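Side-chain contacts in pectinesterase inhibitor (Actinidia chinensis, PDB 1XG2), which inhibits pectin methylesterase, the enzyme that removes methyl esters from pectin, and may take part in regulating fruit ripening: residues A57-Q62 with P126-Q131; Q91-T94 with S100-I103. All blocks are in the same frame, centred on the assembly; numbering follows the deposited sequence.

Contact 1: residues A57-Q62 with P126-Q131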
loop_
_atom_site.group_PDB
_atom_site.type_symbol
_atom_site.label_atom_id
_atom_site.label_comp_id
_atom_site.label_asym_id
_atom_site.label_seq_id
_atom_site.Cartn_x
_atom_site.Cartn_y
_atom_site.Cartn_z
ATOM N N ALA B 57 -1.675 22.343 -9.186
ATOM C CA ALA B 57 -2.704 23.334 -8.878
ATOM C C ALA B 57 -2.967 24.206 -10.122
ATOM O O ALA B 57 -4.120 24.486 -10.473
ATOM C CB ALA B 57 -2.281 24.168 -7.707
ATOM N N SER B 58 -1.897 24.566 -10.824
ATOM C CA SER B 58 -2.003 25.417 -12.014
ATOM C C SER B 58 -2.716 24.694 -13.162
ATOM O O SER B 58 -3.576 25.280 -13.823
ATOM C CB SER B 58 -0.604 25.932 -12.419
ATOM O OG SER B 58 -0.657 26.862 -13.488
ATOM N N LEU B 59 -2.405 23.411 -13.372
ATOM C CA LEU B 59 -3.073 22.596 -14.390
ATOM C C LEU B 59 -4.572 22.411 -14.120
ATOM O O LEU B 59 -5.380 22.448 -15.050
ATOM C CB LEU B 59 -2.395 21.224 -14.505
ATOM C CG LEU B 59 -0.973 21.257 -15.071
ATOM C CD1 LEU B 59 -0.244 19.936 -14.864
ATOM C CD2 LEU B 59 -1.001 21.609 -16.551
ATOM N N THR B 60 -4.914 22.201 -12.851
ATOM C CA THR B 60 -6.292 22.104 -12.370
ATOM C C THR B 60 -7.072 23.396 -12.653
ATOM O O THR B 60 -8.205 23.362 -13.119
ATOM C CB THR B 60 -6.288 21.847 -10.834
ATOM O OG1 THR B 60 -5.690 20.572 -10.546
ATOM C CG2 THR B 60 -7.701 21.726 -10.284
ATOM N N ASN B 61 -6.437 24.526 -12.359
ATOM C CA ASN B 61 -7.044 25.851 -12.473
ATOM C C ASN B 61 -7.412 26.234 -13.918
ATOM O O ASN B 61 -8.119 27.228 -14.138
ATOM C CB ASN B 61 -6.076 26.880 -11.875
ATOM C CG ASN B 61 -6.724 28.235 -11.629
ATOM O OD1 ASN B 61 -7.681 28.352 -10.864
ATOM N ND2 ASN B 61 -6.181 29.271 -12.262
ATOM N N GLN B 62 -6.927 25.476 -14.903
ATOM C CA GLN B 62 -7.261 25.720 -16.310
ATOM C C GLN B 62 -8.063 24.574 -16.937
ATOM O O GLN B 62 -8.265 24.537 -18.146
ATOM C CB GLN B 62 -5.988 25.969 -17.121
ATOM C CG GLN B 62 -4.985 24.825 -17.114
ATOM C CD GLN B 62 -3.990 24.919 -18.237
ATOM O OE1 GLN B 62 -4.365 24.837 -19.412
ATOM N NE2 GLN B 62 -2.708 25.071 -17.890
ATOM N N PRO B 126 -0.272 15.647 -19.098
ATOM C CA PRO B 126 0.600 16.684 -19.654
ATOM C C PRO B 126 2.063 16.291 -19.490
ATOM O O PRO B 126 2.451 15.778 -18.439
ATOM C CB PRO B 126 0.268 17.916 -18.821
ATOM C CG PRO B 126 -1.015 17.619 -18.177
ATOM C CD PRO B 126 -1.070 16.152 -17.974
ATOM N N THR B 127 2.847 16.497 -20.543
ATOM C CA THR B 127 4.279 16.227 -20.519
ATOM C C THR B 127 4.971 16.833 -19.309
ATOM O O THR B 127 5.805 16.176 -18.697
ATOM C CB THR B 127 4.935 16.746 -21.803
ATOM O OG1 THR B 127 4.396 16.026 -22.918
ATOM C CG2 THR B 127 6.417 16.395 -21.826
ATOM N N GLN B 128 4.619 18.072 -18.967
ATOM C CA GLN B 128 5.185 18.774 -17.808
ATOM C C GLN B 128 5.050 17.953 -16.517
ATOM O O GLN B 128 5.966 17.896 -15.692
ATOM C CB GLN B 128 4.476 20.119 -17.604
ATOM C CG GLN B 128 5.125 20.992 -16.543
ATOM C CD GLN B 128 4.443 22.335 -16.295
ATOM O OE1 GLN B 128 5.092 23.244 -15.778
ATOM N NE2 GLN B 128 3.155 22.457 -16.615
ATOM N N LEU B 129 3.882 17.359 -16.330
ATOM C CA LEU B 129 3.613 16.580 -15.126
ATOM C C LEU B 129 4.299 15.218 -15.208
ATOM O O LEU B 129 4.827 14.730 -14.212
ATOM C CB LEU B 129 2.108 16.433 -14.933
ATOM C CG LEU B 129 1.632 15.688 -13.688
ATOM C CD1 LEU B 129 2.215 16.301 -12.439
ATOM C CD2 LEU B 129 0.106 15.711 -13.655
ATOM N N HIS B 130 4.274 14.586 -16.377
ATOM C CA HIS B 130 4.991 13.329 -16.559
ATOM C C HIS B 130 6.466 13.518 -16.164
ATOM O O HIS B 130 7.011 12.725 -15.407
ATOM C CB HIS B 130 4.831 12.796 -17.991
ATOM C CG HIS B 130 5.672 11.596 -18.286
ATOM N ND1 HIS B 130 5.665 10.471 -17.493
ATOM C CD2 HIS B 130 6.557 11.348 -19.283
ATOM C CE1 HIS B 130 6.504 9.579 -17.990
ATOM N NE2 HIS B 130 7.058 10.085 -19.076
ATOM N N GLN B 131 7.088 14.608 -16.609
ATOM C CA GLN B 131 8.499 14.840 -16.299
ATOM C C GLN B 131 8.720 15.101 -14.816
ATOM O O GLN B 131 9.710 14.629 -14.239
ATOM C CB GLN B 131 9.081 15.977 -17.145
ATOM C CG GLN B 131 9.253 15.610 -18.627
ATOM C CD GLN B 131 10.246 14.480 -18.852
ATOM O OE1 GLN B 131 11.412 14.585 -18.466
ATOM N NE2 GLN B 131 9.785 13.396 -19.460
#
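L59 faces P126, Q128 and L129 where the last turns of helix 34-60 lie beside the start of helix 127-149. These two antiparallel helices belong to the four-helix bundle of the inhibitor, and the contact lies toward one end of it. The first segment begins with the last part of helix 34-60. A57 O accepts the backbone N of N61 at 3.0 Å and keeps the helical turn that presents L59.

L59 carries all the contact made by 57-62. Its CG stands beside the backbone N and opposite the carbonyl carbon (chi1 -68°), and its two methyl groups divide the work. CD1 lies 4.1 Å from CG of the P126 ring. The L59 and P126 side chains pass each other in opposite directions. The same CD1 comes within 4.2 Å of L129 CB, so it touches both the residue before the helix and the first turn. Q128 is drawn out, with CG anti to its backbone N (chi1 -172°) and chi2 at -179°, which carries its terminal amide to L59. There L59 CD2 touches the amide nitrogen NE2 in van der Waals contact at 4.2 Å. No hydrogen bond crosses between the segments.

Y72 of helix 66-95 touches both L59 and P126, as well as T60. L129 turns its buried side chain also to T52 and I56 of helix 34-60. Q62 N makes a weak bond of 3.4 Å to L59 O. Opposite, P126 sits at the N-cap position, where its O accepts the backbone N of H130 at 3.0 Å.

Contact 2: residues Q91-T94 with S100-I103; sequences QFLT and SLNI
S100 OG is held by two polar partners, while S100 CB sits on the ring of F92. OG is hydrogen-bonded to D97 OD2 and to R140 NH2 of the neighbouring Pectinesterase 1 chain. The contact therefore borders the enzyme interface.

The F92 ring lies under S100 in a CH-pi contact. S100 CB is 3.4 Å from the ring centroid and 13° off the ring normal, so it stands nearly over the middle of one face. OG is set to the CD2 and CE2 side of the ring, 3.8 Å from F92 CE2. Nearer the backbone, F92 CB packs against L101 CB at 4.4 Å. Y104 also meets this ring. An alanine at F92 would probably leave S100 CB and Y104 without their aromatic partner and open a gap between the two helices.

L93 and L101 lie side by side and point the same way. Both have CG anti to the backbone N (chi1 178° and 167°), and their branched ends run alongside each other. L93 CD1 meets L101 CD2 at 4.0 Å.

The two segments belong to helices 66-95 and 98-118, which form a tight helical hairpin. I42 of helix 34-60 touches both leucines, and V143 of helix 127-149 packs on L101, so all four helices of the bundle meet here.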
loop_
_atom_site.group_PDB
_atom_site.type_symbol
_atom_site.label_atom_id
_atom_site.label_comp_id
_atom_site.label_asym_id
_atom_site.label_seq_id
_atom_site.Cartn_x
_atom_site.Cartn_y
_atom_site.Cartn_z
ATOM N N GLN B 91 13.596 13.629 10.042
ATOM C CA GLN B 91 13.677 13.325 11.474
ATOM C C GLN B 91 14.148 11.895 11.697
ATOM O O GLN B 91 14.910 11.617 12.611
ATOM C CB GLN B 91 12.314 13.518 12.150
ATOM C CG GLN B 91 11.755 14.942 12.139
ATOM C CD GLN B 91 10.316 15.010 12.709
ATOM O OE1 GLN B 91 10.085 15.617 13.763
ATOM N NE2 GLN B 91 9.358 14.381 12.013
ATOM N N PHE B 92 13.680 10.977 10.855
ATOM C CA PHE B 92 14.084 9.581 10.954
ATOM C C PHE B 92 15.587 9.428 10.677
ATOM O O PHE B 92 16.286 8.671 11.360
ATOM C CB PHE B 92 13.271 8.708 9.974
ATOM C CG PHE B 92 11.836 8.479 10.380
ATOM C CD1 PHE B 92 10.800 8.752 9.487
ATOM C CD2 PHE B 92 11.516 7.965 11.631
ATOM C CE1 PHE B 92 9.477 8.541 9.843
ATOM C CE2 PHE B 92 10.186 7.733 11.987
ATOM C CZ PHE B 92 9.171 8.024 11.095
ATOM N N LEU B 93 16.092 10.155 9.686
ATOM C CA LEU B 93 17.517 10.096 9.370
ATOM C C LEU B 93 18.348 10.615 10.566
ATOM O O LEU B 93 19.332 9.990 10.955
ATOM C CB LEU B 93 17.819 10.874 8.080
ATOM C CG LEU B 93 19.268 10.968 7.594
ATOM C CD1 LEU B 93 19.952 9.620 7.547
ATOM C CD2 LEU B 93 19.313 11.640 6.214
ATOM N N THR B 94 17.918 11.728 11.152
ATOM C CA THR B 94 18.582 12.319 12.325
ATOM C C THR B 94 18.644 11.342 13.493
ATOM O O THR B 94 19.665 11.219 14.165
ATOM C CB THR B 94 17.829 13.572 12.760
ATOM O OG1 THR B 94 17.825 14.538 11.696
ATOM C CG2 THR B 94 18.549 14.274 13.947
ATOM N N SER B 100 12.717 3.292 8.921
ATOM C CA SER B 100 11.627 4.232 8.702
ATOM C C SER B 100 11.959 5.189 7.571
ATOM O O SER B 100 11.092 5.548 6.792
ATOM C CB SER B 100 11.280 5.013 9.971
ATOM O OG SER B 100 10.774 4.140 10.965
ATOM N N LEU B 101 13.221 5.589 7.469
ATOM C CA LEU B 101 13.633 6.478 6.388
ATOM C C LEU B 101 13.317 5.836 5.044
ATOM O O LEU B 101 12.748 6.487 4.178
ATOM C CB LEU B 101 15.122 6.790 6.487
ATOM C CG LEU B 101 15.781 7.439 5.273
ATOM C CD1 LEU B 101 15.209 8.820 5.062
ATOM C CD2 LEU B 101 17.277 7.514 5.499
ATOM N N ASN B 102 13.660 4.562 4.879
ATOM C CA ASN B 102 13.387 3.885 3.606
ATOM C C ASN B 102 11.879 3.870 3.302
ATOM O O ASN B 102 11.447 4.314 2.247
ATOM C CB ASN B 102 13.964 2.470 3.593
ATOM C CG ASN B 102 13.847 1.822 2.246
ATOM O OD1 ASN B 102 12.737 1.551 1.741
ATOM N ND2 ASN B 102 14.982 1.551 1.650
ATOM N N ILE B 103 11.088 3.427 4.268
ATOM C CA ILE B 103 9.638 3.352 4.120
ATOM C C ILE B 103 9.023 4.702 3.704
ATOM O O ILE B 103 8.175 4.748 2.800
ATOM C CB ILE B 103 9.007 2.859 5.442
ATOM C CG1 ILE B 103 9.452 1.424 5.760
ATOM C CG2 ILE B 103 7.473 2.974 5.392
ATOM C CD1 ILE B 103 9.010 0.387 4.781
#

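How the contacts relate
From the N terminus, the chain first enters the bundle through helix 34-60, whose end supplies 57-62. It turns back along helix 66-95 to 91-94. Contact 2 closes a short loop of five residues, within which helix 66-95 ends and helix 98-118 begins its return. The C75-C115 disulfide also joins these two middle helices. The chain reaches 126-131 at the start of helix 127-149, where contact 1 closes a loop of 63 residues. Contact 2 is nested inside that loop. Contact 1 thus ties the outer pair of helices in sequence, and contact 2 the inner pair. Their centres are 30 Å apart, on opposite sides of the chain's centre.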